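Local atomic coordinates of beta-amyloid-like protein (Caenorhabditis elegans, PDB entry 3K66), a protein that is a worm homologue of human amyloid precursor protein that binds heparin through its E2 domain and probably acts in cell adhesion and nervous-system development. Residues P4-A9 against R84-A89; T12-D17 against E92-A97; R104-D109 against K131-A136. One frame throughout, in Å; residues are numbered along the deposited sequence.

Interaction 1: residues P4-A9 against R84-A89; sequences PYFKIA and RKEIEA
Phe6 and Tyr5 reach from the N-terminal loop onto Ile87 and Glu86 of helix 55-119. The Phe6 side chain starts with CB directed toward the helix. Its CG sits anti to the carbonyl carbon, and this chi1 of -66° places the far edge of the ring, CE2 and CZ, at the helix. CD1 and CD2 still fall short of segment 84-89. Beyond them, CE2 lies 4.0 Å from CG of Glu86. At the tip, CZ of Phe6 comes 3.9 Å from CG1 of Ile87. The ring is met obliquely by both residues. One face of this ring is covered over its centre by CD2 of Tyr5. The Tyr5 ring leans on the same branch of the isoleucine, with CE2 of Tyr5 4.0 Å from Ile87 CG1. Its hydroxyl turns to Glu14 as a probable hydrogen-bond partner. Behind the contact, Ile87 also touches Phe18 and Ala21 of helix 14-53. With an alanine at Phe6, Glu86 CG would probably lose its aromatic partner and Ile87 CG1 keep only Tyr5 of its two rings. No hydrogen bond crosses between the two segments. The loop is therefore held against this part of the helix by apolar contact, with Glu86 contributing its CG.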
ATOM      1  N   PRO A   4       8.283  17.518   3.833  1.00 70.92           N
ATOM      2  CA  PRO A   4       8.361  17.212   5.267  1.00 69.26           C
ATOM      3  C   PRO A   4       7.941  15.760   5.554  1.00 67.93           C
ATOM      4  O   PRO A   4       8.274  15.189   6.594  1.00 67.56           O
ATOM      5  CB  PRO A   4       7.418  18.235   5.900  1.00 66.35           C
ATOM      6  CG  PRO A   4       6.436  18.519   4.827  1.00 68.87           C
ATOM      7  CD  PRO A   4       7.251  18.530   3.556  1.00 68.81           C
ATOM      8  N   TYR A   5       7.223  15.162   4.608  1.00 66.16           N
ATOM      9  CA  TYR A   5       6.750  13.782   4.722  1.00 65.10           C
ATOM     10  C   TYR A   5       7.839  12.739   4.982  1.00 64.86           C
ATOM     11  O   TYR A   5       7.615  11.784   5.728  1.00 64.00           O
ATOM     12  CB  TYR A   5       6.006  13.383   3.444  1.00 66.22           C
ATOM     13  CG  TYR A   5       5.774  11.887   3.349  1.00 66.41           C
ATOM     14  CD1 TYR A   5       4.706  11.287   4.023  1.00 65.97           C
ATOM     15  CD2 TYR A   5       6.685  11.055   2.676  1.00 66.09           C
ATOM     16  CE1 TYR A   5       4.545   9.901   4.044  1.00 64.50           C
ATOM     17  CE2 TYR A   5       6.540   9.664   2.696  1.00 65.23           C
ATOM     18  CZ  TYR A   5       5.464   9.097   3.386  1.00 65.97           C
ATOM     19  OH  TYR A   5       5.305   7.727   3.421  1.00 64.51           O
ATOM     20  N   PHE A   6       8.998  12.901   4.342  1.00 67.00           N
ATOM     21  CA  PHE A   6      10.114  11.951   4.486  1.00 67.49           C
ATOM     22  C   PHE A   6      10.884  11.920   5.804  1.00 69.30           C
ATOM     23  O   PHE A   6      11.656  10.983   6.024  1.00 68.89           O
ATOM     24  CB  PHE A   6      11.117  12.123   3.343  1.00 64.51           C
ATOM     25  CG  PHE A   6      10.563  11.759   2.002  1.00 64.14           C
ATOM     26  CD1 PHE A   6      10.092  12.747   1.146  1.00 64.31           C
ATOM     27  CD2 PHE A   6      10.460  10.426   1.621  1.00 63.78           C
ATOM     28  CE1 PHE A   6       9.518  12.423  -0.074  1.00 66.10           C
ATOM     29  CE2 PHE A   6       9.888  10.073   0.403  1.00 65.81           C
ATOM     30  CZ  PHE A   6       9.411  11.078  -0.456  1.00 66.29           C
ATOM     31  N   LYS A   7      10.684  12.904   6.685  1.00 72.41           N
ATOM     32  CA  LYS A   7      11.406  12.903   7.960  1.00 74.51           C
ATOM     33  C   LYS A   7      10.503  12.858   9.203  1.00 75.57           C
ATOM     34  O   LYS A   7      10.904  13.319  10.283  1.00 74.47           O
ATOM     35  CB  LYS A   7      12.350  14.114   8.029  1.00 76.59           C
ATOM     36  N   ILE A   8       9.301  12.288   9.038  1.00 75.16           N
ATOM     37  CA  ILE A   8       8.306  12.161  10.119  1.00 73.50           C
ATOM     38  C   ILE A   8       8.773  11.106  11.111  1.00 79.53           C
ATOM     39  O   ILE A   8       9.637  10.291  10.775  1.00 80.05           O
ATOM     40  CB  ILE A   8       6.912  11.741   9.587  1.00 69.08           C
ATOM     41  CG1 ILE A   8       6.349  12.850   8.708  1.00 66.67           C
ATOM     42  CG2 ILE A   8       5.959  11.469  10.762  1.00 66.43           C
ATOM     43  CD1 ILE A   8       4.991  12.523   8.105  1.00 57.76           C
ATOM     44  N   ALA A   9       8.191  11.088  12.312  1.00 83.30           N
ATOM     45  CA  ALA A   9       8.636  10.130  13.310  1.00 86.57           C
ATOM     46  C   ALA A   9       7.599   9.486  14.226  1.00 90.46           C
ATOM     47  O   ALA A   9       7.962   8.871  15.219  1.00 93.79           O
ATOM     48  CB  ALA A   9       9.699  10.783  14.156  1.00 88.65           C
ATOM     49  N   ARG A  84       7.230   8.775  -7.658  1.00 71.23           N
ATOM     50  CA  ARG A  84       6.109   7.988  -7.141  1.00 70.40           C
ATOM     51  C   ARG A  84       6.617   6.745  -6.420  1.00 71.16           C
ATOM     52  O   ARG A  84       6.127   6.380  -5.351  1.00 70.48           O
ATOM     53  CB  ARG A  84       5.178   7.573  -8.287  1.00 68.28           C
ATOM     54  CG  ARG A  84       4.044   6.864  -7.795  1.00 66.11           C
ATOM     55  N   LYS A  85       7.603   6.089  -7.017  1.00 72.67           N
ATOM     56  CA  LYS A  85       8.168   4.893  -6.421  1.00 75.34           C
ATOM     57  C   LYS A  85       8.861   5.213  -5.111  1.00 73.99           C
ATOM     58  O   LYS A  85       8.642   4.526  -4.117  1.00 75.46           O
ATOM     59  CB  LYS A  85       9.145   4.230  -7.387  1.00 77.55           C
ATOM     60  CG  LYS A  85       8.472   3.649  -8.609  1.00 82.19           C
ATOM     61  CD  LYS A  85       9.476   2.918  -9.463  1.00 87.31           C
ATOM     62  CE  LYS A  85       8.838   2.352 -10.715  1.00 90.79           C
ATOM     63  NZ  LYS A  85       9.856   1.622 -11.537  1.00 92.41           N
ATOM     64  N   GLU A  86       9.692   6.251  -5.100  1.00 74.15           N
ATOM     65  CA  GLU A  86      10.392   6.621  -3.868  1.00 76.14           C
ATOM     66  C   GLU A  86       9.377   6.766  -2.731  1.00 73.59           C
ATOM     67  O   GLU A  86       9.533   6.162  -1.664  1.00 74.56           O
ATOM     68  CB  GLU A  86      11.198   7.930  -4.044  1.00 79.25           C
ATOM     69  CG  GLU A  86      11.800   8.488  -2.731  1.00 86.81           C
ATOM     70  CD  GLU A  86      12.691   9.733  -2.937  1.00 93.27           C
ATOM     71  OE1 GLU A  86      12.428  10.538  -3.856  1.00 96.21           O
ATOM     72  OE2 GLU A  86      13.647   9.910  -2.159  1.00 96.72           O
ATOM     73  N   ILE A  87       8.318   7.534  -2.967  1.00 71.77           N
ATOM     74  CA  ILE A  87       7.315   7.740  -1.933  1.00 70.29           C
ATOM     75  C   ILE A  87       6.623   6.431  -1.503  1.00 68.20           C
ATOM     76  O   ILE A  87       6.190   6.301  -0.362  1.00 67.65           O
ATOM     77  CB  ILE A  87       6.246   8.786  -2.387  1.00 69.12           C
ATOM     78  CG1 ILE A  87       5.812   9.633  -1.191  1.00 68.86           C
ATOM     79  CG2 ILE A  87       5.015   8.083  -2.961  1.00 68.52           C
ATOM     80  CD1 ILE A  87       4.784  10.695  -1.537  1.00 70.95           C
ATOM     81  N   GLU A  88       6.526   5.458  -2.405  1.00 66.53           N
ATOM     82  CA  GLU A  88       5.865   4.187  -2.090  1.00 67.49           C
ATOM     83  C   GLU A  88       6.758   3.252  -1.273  1.00 66.12           C
ATOM     84  O   GLU A  88       6.320   2.647  -0.277  1.00 65.28           O
ATOM     85  CB  GLU A  88       5.399   3.495  -3.385  1.00 69.80           C
ATOM     86  CG  GLU A  88       4.286   4.253  -4.097  1.00 75.15           C
ATOM     87  CD  GLU A  88       3.755   3.557  -5.360  1.00 77.06           C
ATOM     88  OE1 GLU A  88       4.026   2.355  -5.556  1.00 79.53           O
ATOM     89  OE2 GLU A  88       3.048   4.215  -6.150  1.00 77.17           O
ATOM     90  N   ALA A  89       8.006   3.121  -1.709  1.00 64.65           N
ATOM     91  CA  ALA A  89       8.962   2.285  -1.005  1.00 62.73           C
ATOM     92  C   ALA A  89       8.947   2.729   0.457  1.00 62.46           C
ATOM     93  O   ALA A  89       8.794   1.907   1.366  1.00 61.61           O
ATOM     94  CB  ALA A  89      10.346   2.461  -1.612  1.00 61.35           C
TER

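Interaction 2: residues T12-D17 against E92-A97; sequences TNEHDD and EERVQA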
ATOM      1  N   THR A  12       2.418   7.059  13.241  1.00 83.53           N
ATOM      2  CA  THR A  12       1.130   6.618  13.780  1.00 79.66           C
ATOM      3  C   THR A  12       0.016   6.891  12.780  1.00 78.12           C
ATOM      4  O   THR A  12      -0.954   6.140  12.713  1.00 78.68           O
ATOM      5  CB  THR A  12       0.827   7.309  15.152  1.00 79.75           C
ATOM      6  OG1 THR A  12       1.467   6.582  16.210  1.00 77.31           O
ATOM      7  CG2 THR A  12      -0.671   7.377  15.428  1.00 78.29           C
ATOM      8  N   ASN A  13       0.138   7.975  12.021  1.00 75.26           N
ATOM      9  CA  ASN A  13      -0.865   8.284  11.019  1.00 73.02           C
ATOM     10  C   ASN A  13      -0.266   8.273   9.627  1.00 70.89           C
ATOM     11  O   ASN A  13      -0.508   9.182   8.826  1.00 71.76           O
ATOM     12  CB  ASN A  13      -1.530   9.627  11.317  1.00 73.65           C
ATOM     13  CG  ASN A  13      -2.603   9.507  12.369  1.00 74.92           C
ATOM     14  OD1 ASN A  13      -3.270  10.479  12.697  1.00 76.03           O
ATOM     15  ND2 ASN A  13      -2.784   8.300  12.900  1.00 75.84           N
ATOM     16  N   GLU A  14       0.514   7.233   9.346  1.00 68.24           N
ATOM     17  CA  GLU A  14       1.127   7.104   8.041  1.00 69.71           C
ATOM     18  C   GLU A  14       0.101   7.175   6.898  1.00 69.74           C
ATOM     19  O   GLU A  14       0.355   7.869   5.916  1.00 70.33           O
ATOM     20  CB  GLU A  14       1.948   5.808   7.968  1.00 65.67           C
ATOM     21  CG  GLU A  14       2.611   5.553   6.618  1.00 65.53           C
ATOM     22  CD  GLU A  14       3.647   6.601   6.255  1.00 68.59           C
ATOM     23  OE1 GLU A  14       4.048   7.386   7.144  1.00 70.48           O
ATOM     24  OE2 GLU A  14       4.080   6.638   5.078  1.00 68.55           O
ATOM     25  N   HIS A  15      -1.044   6.489   7.014  1.00 73.83           N
ATOM     26  CA  HIS A  15      -2.055   6.527   5.940  1.00 78.45           C
ATOM     27  C   HIS A  15      -2.367   7.947   5.549  1.00 75.07           C
ATOM     28  O   HIS A  15      -2.345   8.276   4.374  1.00 75.95           O
ATOM     29  CB  HIS A  15      -3.377   5.834   6.327  1.00 87.25           C
ATOM     30  CG  HIS A  15      -4.436   5.853   5.250  1.00101.22           C
ATOM     31  ND1 HIS A  15      -4.153   6.042   3.908  1.00107.56           N
ATOM     32  CD2 HIS A  15      -5.776   5.644   5.313  1.00107.89           C
ATOM     33  CE1 HIS A  15      -5.266   5.944   3.203  1.00112.48           C
ATOM     34  NE2 HIS A  15      -6.265   5.702   4.028  1.00112.24           N
ATOM     35  N   ASP A  16      -2.626   8.797   6.533  1.00 72.43           N
ATOM     36  CA  ASP A  16      -2.962  10.188   6.254  1.00 71.78           C
ATOM     37  C   ASP A  16      -1.778  10.991   5.696  1.00 69.20           C
ATOM     38  O   ASP A  16      -1.925  11.625   4.644  1.00 68.09           O
ATOM     39  CB  ASP A  16      -3.502  10.853   7.519  1.00 74.31           C
ATOM     40  CG  ASP A  16      -4.181  12.183   7.244  1.00 75.26           C
ATOM     41  OD1 ASP A  16      -5.189  12.191   6.496  1.00 77.70           O
ATOM     42  OD2 ASP A  16      -3.701  13.211   7.786  1.00 77.53           O
ATOM     43  N   ASP A  17      -0.613  10.948   6.357  1.00 69.72           N
ATOM     44  CA  ASP A  17       0.560  11.710   5.890  1.00 70.85           C
ATOM     45  C   ASP A  17       0.915  11.348   4.457  1.00 68.09           C
ATOM     46  O   ASP A  17       1.256  12.215   3.651  1.00 67.71           O
ATOM     47  CB  ASP A  17       1.800  11.457   6.760  1.00 74.55           C
ATOM     48  CG  ASP A  17       1.468  11.213   8.213  1.00 79.53           C
ATOM     49  OD1 ASP A  17       0.808  12.074   8.826  1.00 82.16           O
ATOM     50  OD2 ASP A  17       1.876  10.152   8.737  1.00 85.18           O
ATOM     51  N   GLU A  92       5.442   1.843   2.028  1.00 65.07           N
ATOM     52  CA  GLU A  92       5.392   0.408   2.296  1.00 65.44           C
ATOM     53  C   GLU A  92       6.354   0.030   3.432  1.00 65.34           C
ATOM     54  O   GLU A  92       6.045  -0.849   4.238  1.00 65.36           O
ATOM     55  CB  GLU A  92       5.712  -0.406   1.027  1.00 65.07           C
ATOM     56  N   GLU A  93       7.515   0.678   3.516  1.00 63.20           N
ATOM     57  CA  GLU A  93       8.420   0.359   4.614  1.00 63.43           C
ATOM     58  C   GLU A  93       7.784   0.744   5.954  1.00 62.71           C
ATOM     59  O   GLU A  93       7.771  -0.059   6.895  1.00 64.33           O
ATOM     60  CB  GLU A  93       9.760   1.068   4.469  1.00 65.32           C
ATOM     61  CG  GLU A  93      10.646   0.299   3.657  1.00 70.18           C
ATOM     62  N   ARG A  94       7.221   1.944   6.057  1.00 60.63           N
ATOM     63  CA  ARG A  94       6.609   2.325   7.327  1.00 60.00           C
ATOM     64  C   ARG A  94       5.440   1.434   7.673  1.00 57.84           C
ATOM     65  O   ARG A  94       5.372   0.904   8.775  1.00 58.35           O
ATOM     66  CB  ARG A  94       6.150   3.789   7.308  1.00 58.39           C
ATOM     67  CG  ARG A  94       7.296   4.753   7.167  1.00 59.71           C
ATOM     68  CD  ARG A  94       6.851   6.188   7.173  1.00 62.32           C
ATOM     69  NE  ARG A  94       7.962   7.074   6.808  1.00 64.85           N
ATOM     70  CZ  ARG A  94       7.817   8.363   6.533  1.00 64.34           C
ATOM     71  NH1 ARG A  94       6.605   8.906   6.585  1.00 64.40           N
ATOM     72  NH2 ARG A  94       8.875   9.096   6.212  1.00 63.92           N
ATOM     73  N   VAL A  95       4.521   1.265   6.731  1.00 58.07           N
ATOM     74  CA  VAL A  95       3.345   0.442   6.968  1.00 59.81           C
ATOM     75  C   VAL A  95       3.740  -0.953   7.473  1.00 60.97           C
ATOM     76  O   VAL A  95       3.138  -1.470   8.411  1.00 59.98           O
ATOM     77  CB  VAL A  95       2.477   0.325   5.670  1.00 58.82           C
ATOM     78  CG1 VAL A  95       1.146  -0.384   5.984  1.00 58.89           C
ATOM     79  CG2 VAL A  95       2.189   1.703   5.098  1.00 55.04           C
ATOM     80  N   GLN A  96       4.743  -1.574   6.857  1.00 65.62           N
ATOM     81  CA  GLN A  96       5.154  -2.901   7.315  1.00 71.10           C
ATOM     82  C   GLN A  96       5.706  -2.802   8.725  1.00 71.00           C
ATOM     83  O   GLN A  96       5.479  -3.687   9.559  1.00 70.89           O
ATOM     84  CB  GLN A  96       6.221  -3.518   6.406  1.00 73.79           C
ATOM     85  CG  GLN A  96       5.773  -4.789   5.650  1.00 84.57           C
ATOM     86  CD  GLN A  96       5.672  -4.569   4.130  1.00 91.00           C
ATOM     87  OE1 GLN A  96       4.572  -4.453   3.552  1.00 93.22           O
ATOM     88  NE2 GLN A  96       6.829  -4.500   3.484  1.00 94.79           N
ATOM     89  N   ALA A  97       6.446  -1.732   8.992  1.00 70.23           N
ATOM     90  CA  ALA A  97       6.996  -1.568  10.326  1.00 70.37           C
ATOM     91  C   ALA A  97       5.858  -1.371  11.330  1.00 69.83           C
ATOM     92  O   ALA A  97       5.844  -1.992  12.388  1.00 68.68           O
ATOM     93  CB  ALA A  97       7.959  -0.375  10.370  1.00 70.97           C
TER
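Glu14 and Arg94 form a salt bridge between the first turn of helix 14-53 and the middle of helix 55-119. NH1 of Arg94 donates to OE1 of Glu14 at 3.0 Å. The bond is nearly straight, with an N-H...O angle of 171°. OE1 sits at the edge of the guanidinium, in its plane, and accepts through its syn lone pair. The carboxylate is turned 79° from the guanidinium plane, so the two groups do not pair flat. Glu14 bends at chi2 (64°), which carries its carboxylate round to NH1. Arg94 is extended from CG to NE and crosses the glutamate at about a right angle.

This is the tight part. Both residues are buried, and their aliphatic stems meet as well, with CG of Glu14 4.0 Å from CB of Arg94. OE2 of Glu14 bonds to ND1 of His91 and probably to the Tyr5 hydroxyl. Arg94 and His91 together would probably favour a charged carboxylate. NH2 of Arg94 bonds to the backbone O of Tyr5.

The looser part is at Val95. There CG2 of Val95 reaches CG of Glu14 at 4.2 Å, a light apolar touch. Separately, the turn leading into helix 14-53 is exposed to solvent at Thr12 and Asn13, and the side chain of Asn13, at the N-cap position, makes no capping bond.

The N-terminal loop covers the arginine through Ile8 and Trp11, and the Tyr5 ring adds a cation-pi contact. Val95 touches His143 of helix 123-154. The contact thus joins helix 14-53 to helix 55-119, with the loop and helix 123-154 as further neighbours and no strands nearby.

Interaction 3: residues R104-D109 against K131-A136; sequences RDATHD and KAYIRA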
ATOM      1  N   ARG A 104       3.828  -7.390  17.328  1.00 67.05           N
ATOM      2  CA  ARG A 104       4.754  -7.503  18.443  1.00 71.43           C
ATOM      3  C   ARG A 104       3.993  -7.243  19.723  1.00 71.40           C
ATOM      4  O   ARG A 104       3.894  -8.101  20.593  1.00 72.27           O
ATOM      5  CB  ARG A 104       5.856  -6.462  18.261  1.00 74.56           C
ATOM      6  CG  ARG A 104       7.044  -6.561  19.194  1.00 82.22           C
ATOM      7  CD  ARG A 104       7.957  -5.350  18.992  1.00 89.52           C
ATOM      8  NE  ARG A 104       9.107  -5.340  19.897  1.00 94.80           N
ATOM      9  CZ  ARG A 104       9.969  -4.328  19.995  1.00 96.29           C
ATOM     10  NH1 ARG A 104       9.806  -3.244  19.244  1.00 95.06           N
ATOM     11  NH2 ARG A 104      10.998  -4.395  20.837  1.00 95.58           N
ATOM     12  N   ASP A 105       3.437  -6.047  19.821  1.00 71.67           N
ATOM     13  CA  ASP A 105       2.697  -5.666  21.015  1.00 72.65           C
ATOM     14  C   ASP A 105       1.401  -6.471  21.228  1.00 70.60           C
ATOM     15  O   ASP A 105       1.033  -6.785  22.357  1.00 69.43           O
ATOM     16  CB  ASP A 105       2.408  -4.160  20.998  1.00 77.97           C
ATOM     17  CG  ASP A 105       3.676  -3.321  20.853  1.00 82.17           C
ATOM     18  OD1 ASP A 105       4.782  -3.828  21.156  1.00 84.93           O
ATOM     19  OD2 ASP A 105       3.543  -2.151  20.437  1.00 86.46           O
ATOM     20  N   ALA A 106       0.703  -6.827  20.157  1.00 68.58           N
ATOM     21  CA  ALA A 106      -0.523  -7.604  20.335  1.00 67.94           C
ATOM     22  C   ALA A 106      -0.181  -8.959  20.945  1.00 67.56           C
ATOM     23  O   ALA A 106      -0.978  -9.556  21.696  1.00 65.97           O
ATOM     24  CB  ALA A 106      -1.244  -7.798  19.011  1.00 65.72           C
ATOM     25  N   THR A 107       1.007  -9.449  20.609  1.00 66.68           N
ATOM     26  CA  THR A 107       1.483 -10.730  21.109  1.00 68.47           C
ATOM     27  C   THR A 107       1.780 -10.640  22.601  1.00 68.83           C
ATOM     28  O   THR A 107       1.358 -11.505  23.374  1.00 69.23           O
ATOM     29  CB  THR A 107       2.771 -11.164  20.357  1.00 69.58           C
ATOM     30  OG1 THR A 107       2.469 -11.386  18.974  1.00 69.90           O
ATOM     31  CG2 THR A 107       3.358 -12.429  20.958  1.00 68.60           C
ATOM     32  N   HIS A 108       2.511  -9.597  23.002  1.00 71.07           N
ATOM     33  CA  HIS A 108       2.865  -9.386  24.411  1.00 71.22           C
ATOM     34  C   HIS A 108       1.620  -9.434  25.269  1.00 70.02           C
ATOM     35  O   HIS A 108       1.520 -10.250  26.169  1.00 69.67           O
ATOM     36  CB  HIS A 108       3.554  -8.029  24.593  1.00 72.27           C
ATOM     37  CG  HIS A 108       3.790  -7.653  26.022  1.00 75.51           C
ATOM     38  ND1 HIS A 108       4.898  -8.070  26.736  1.00 76.92           N
ATOM     39  CD2 HIS A 108       3.036  -6.932  26.885  1.00 76.00           C
ATOM     40  CE1 HIS A 108       4.811  -7.622  27.975  1.00 78.74           C
ATOM     41  NE2 HIS A 108       3.694  -6.929  28.092  1.00 78.91           N
ATOM     42  N   ASP A 109       0.679  -8.542  24.990  1.00 69.41           N
ATOM     43  CA  ASP A 109      -0.568  -8.518  25.737  1.00 69.67           C
ATOM     44  C   ASP A 109      -1.153  -9.940  25.765  1.00 69.00           C
ATOM     45  O   ASP A 109      -1.730 -10.352  26.772  1.00 69.95           O
ATOM     46  CB  ASP A 109      -1.587  -7.563  25.096  1.00 72.97           C
ATOM     47  CG  ASP A 109      -1.138  -6.110  25.119  1.00 76.27           C
ATOM     48  OD1 ASP A 109      -0.556  -5.668  26.124  1.00 81.32           O
ATOM     49  OD2 ASP A 109      -1.389  -5.388  24.137  1.00 78.00           O
ATOM     50  N   LYS A 131      -7.842 -11.732  19.770  1.00 63.48           N
ATOM     51  CA  LYS A 131      -8.535 -11.054  18.679  1.00 63.77           C
ATOM     52  C   LYS A 131      -7.718  -9.879  18.172  1.00 64.17           C
ATOM     53  O   LYS A 131      -7.742  -9.556  16.985  1.00 64.82           O
ATOM     54  CB  LYS A 131      -9.922 -10.573  19.122  1.00 64.47           C
ATOM     55  CG  LYS A 131     -10.762 -11.685  19.733  1.00 67.37           C
ATOM     56  CD  LYS A 131     -12.261 -11.528  19.506  1.00 68.15           C
ATOM     57  CE  LYS A 131     -12.880 -10.548  20.483  1.00 70.53           C
ATOM     58  NZ  LYS A 131     -14.371 -10.586  20.438  1.00 69.45           N
ATOM     59  N   ALA A 132      -6.976  -9.240  19.067  1.00 64.41           N
ATOM     60  CA  ALA A 132      -6.146  -8.111  18.663  1.00 62.21           C
ATOM     61  C   ALA A 132      -5.014  -8.634  17.780  1.00 60.23           C
ATOM     62  O   ALA A 132      -4.702  -8.075  16.721  1.00 57.43           O
ATOM     63  CB  ALA A 132      -5.586  -7.407  19.886  1.00 62.57           C
ATOM     64  N   TYR A 133      -4.403  -9.722  18.228  1.00 56.51           N
ATOM     65  CA  TYR A 133      -3.311 -10.320  17.475  1.00 53.99           C
ATOM     66  C   TYR A 133      -3.797 -10.751  16.102  1.00 53.17           C
ATOM     67  O   TYR A 133      -3.086 -10.585  15.103  1.00 53.22           O
ATOM     68  CB  TYR A 133      -2.744 -11.524  18.228  1.00 52.79           C
ATOM     69  CG  TYR A 133      -1.751 -12.290  17.412  1.00 51.20           C
ATOM     70  CD1 TYR A 133      -0.508 -11.744  17.082  1.00 52.00           C
ATOM     71  CD2 TYR A 133      -2.082 -13.541  16.905  1.00 50.74           C
ATOM     72  CE1 TYR A 133       0.372 -12.432  16.258  1.00 52.73           C
ATOM     73  CE2 TYR A 133      -1.222 -14.243  16.082  1.00 50.39           C
ATOM     74  CZ  TYR A 133       0.006 -13.684  15.758  1.00 54.02           C
ATOM     75  OH  TYR A 133       0.864 -14.382  14.918  1.00 54.52           O
ATOM     76  N   ILE A 134      -5.001 -11.316  16.058  1.00 51.06           N
ATOM     77  CA  ILE A 134      -5.594 -11.769  14.810  1.00 49.20           C
ATOM     78  C   ILE A 134      -5.832 -10.597  13.865  1.00 49.43           C
ATOM     79  O   ILE A 134      -5.486 -10.639  12.687  1.00 49.13           O
ATOM     80  CB  ILE A 134      -6.942 -12.483  15.081  1.00 48.24           C
ATOM     81  CG1 ILE A 134      -6.659 -13.888  15.615  1.00 45.41           C
ATOM     82  CG2 ILE A 134      -7.801 -12.539  13.804  1.00 43.22           C
ATOM     83  CD1 ILE A 134      -7.895 -14.667  15.937  1.00 43.13           C
ATOM     84  N   ARG A 135      -6.439  -9.546  14.391  1.00 53.15           N
ATOM     85  CA  ARG A 135      -6.721  -8.352  13.599  1.00 53.64           C
ATOM     86  C   ARG A 135      -5.406  -7.920  12.969  1.00 53.96           C
ATOM     87  O   ARG A 135      -5.351  -7.646  11.771  1.00 54.45           O
ATOM     88  CB  ARG A 135      -7.264  -7.242  14.514  1.00 54.41           C
ATOM     89  CG  ARG A 135      -8.666  -6.764  14.161  1.00 56.53           C
ATOM     90  CD  ARG A 135      -9.216  -5.735  15.141  1.00 54.70           C
ATOM     91  NE  ARG A 135      -9.654  -6.362  16.374  1.00 57.06           N
ATOM     92  CZ  ARG A 135      -9.086  -6.150  17.550  1.00 60.22           C
ATOM     93  NH1 ARG A 135      -8.054  -5.315  17.626  1.00 60.26           N
ATOM     94  NH2 ARG A 135      -9.546  -6.775  18.638  1.00 60.69           N
ATOM     95  N   ALA A 136      -4.345  -7.890  13.781  1.00 54.15           N
ATOM     96  CA  ALA A 136      -3.015  -7.469  13.326  1.00 55.45           C
ATOM     97  C   ALA A 136      -2.501  -8.253  12.131  1.00 55.66           C
ATOM     98  O   ALA A 136      -2.149  -7.677  11.102  1.00 55.89           O
ATOM     99  CB  ALA A 136      -2.014  -7.562  14.466  1.00 55.59           C
TER
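The Tyr133 ring meets Ala106 at its edge, where CB of the alanine lies near the ring plane. Thr107 approaches the same ring obliquely, with OG1 3.5 Å from CD1 of Tyr133. The threonine and tyrosine side chains lie side by side and point the same way. CG of Tyr133 is anti to the backbone N (chi1 172°), which lays the ring alongside the threonine. OG1 packs against the ring; its hydrogen bond goes to the backbone O of Lys103, one turn back on its own helix.

The two helices run antiparallel, 162° between their directions. They are the arms of a helical hairpin, since only a short link separates helix 55-119 from helix 123-154.

The centre of the contact is the Ala106 methyl. It rests on the backbone of the facing helix, with CB 3.6 Å from CA of Tyr133. CB of Ala132 adds an apolar neighbour 4.4 Å from CB of Ala106. The small Ala106 and Ala132 are consistent with the 8.4 Å approach of the segment axes. Tyr133 also touches Arg176 and Thr180 of helix 163-182, and its OH makes a weak hydrogen bond to Glu137. Helix 195-209 packs against Ile134, where Tyr201 and Trp202 touch it.

All three contacts use helix 55-119, at successive positions along it. Interactions 1 and 2 adjoin, with centres 9 Å apart. Tyr5 links them: it belongs to the first contact and bonds to Arg94, and probably to Glu14, of the second. Together they bring the N-terminal loop and the start of helix 14-53 onto one region of the long helix. Interaction 3 lies apart, its centre about 18 Å from that of interaction 2, and pairs the same helix with helix 123-154. Interaction 2 is buried and ionic. Interactions 1 and 3 are partly buried and mostly apolar. The first uses aromatic rings from a loop; the third sets a small alanine and a threonine against a tyrosine between antiparallel helices.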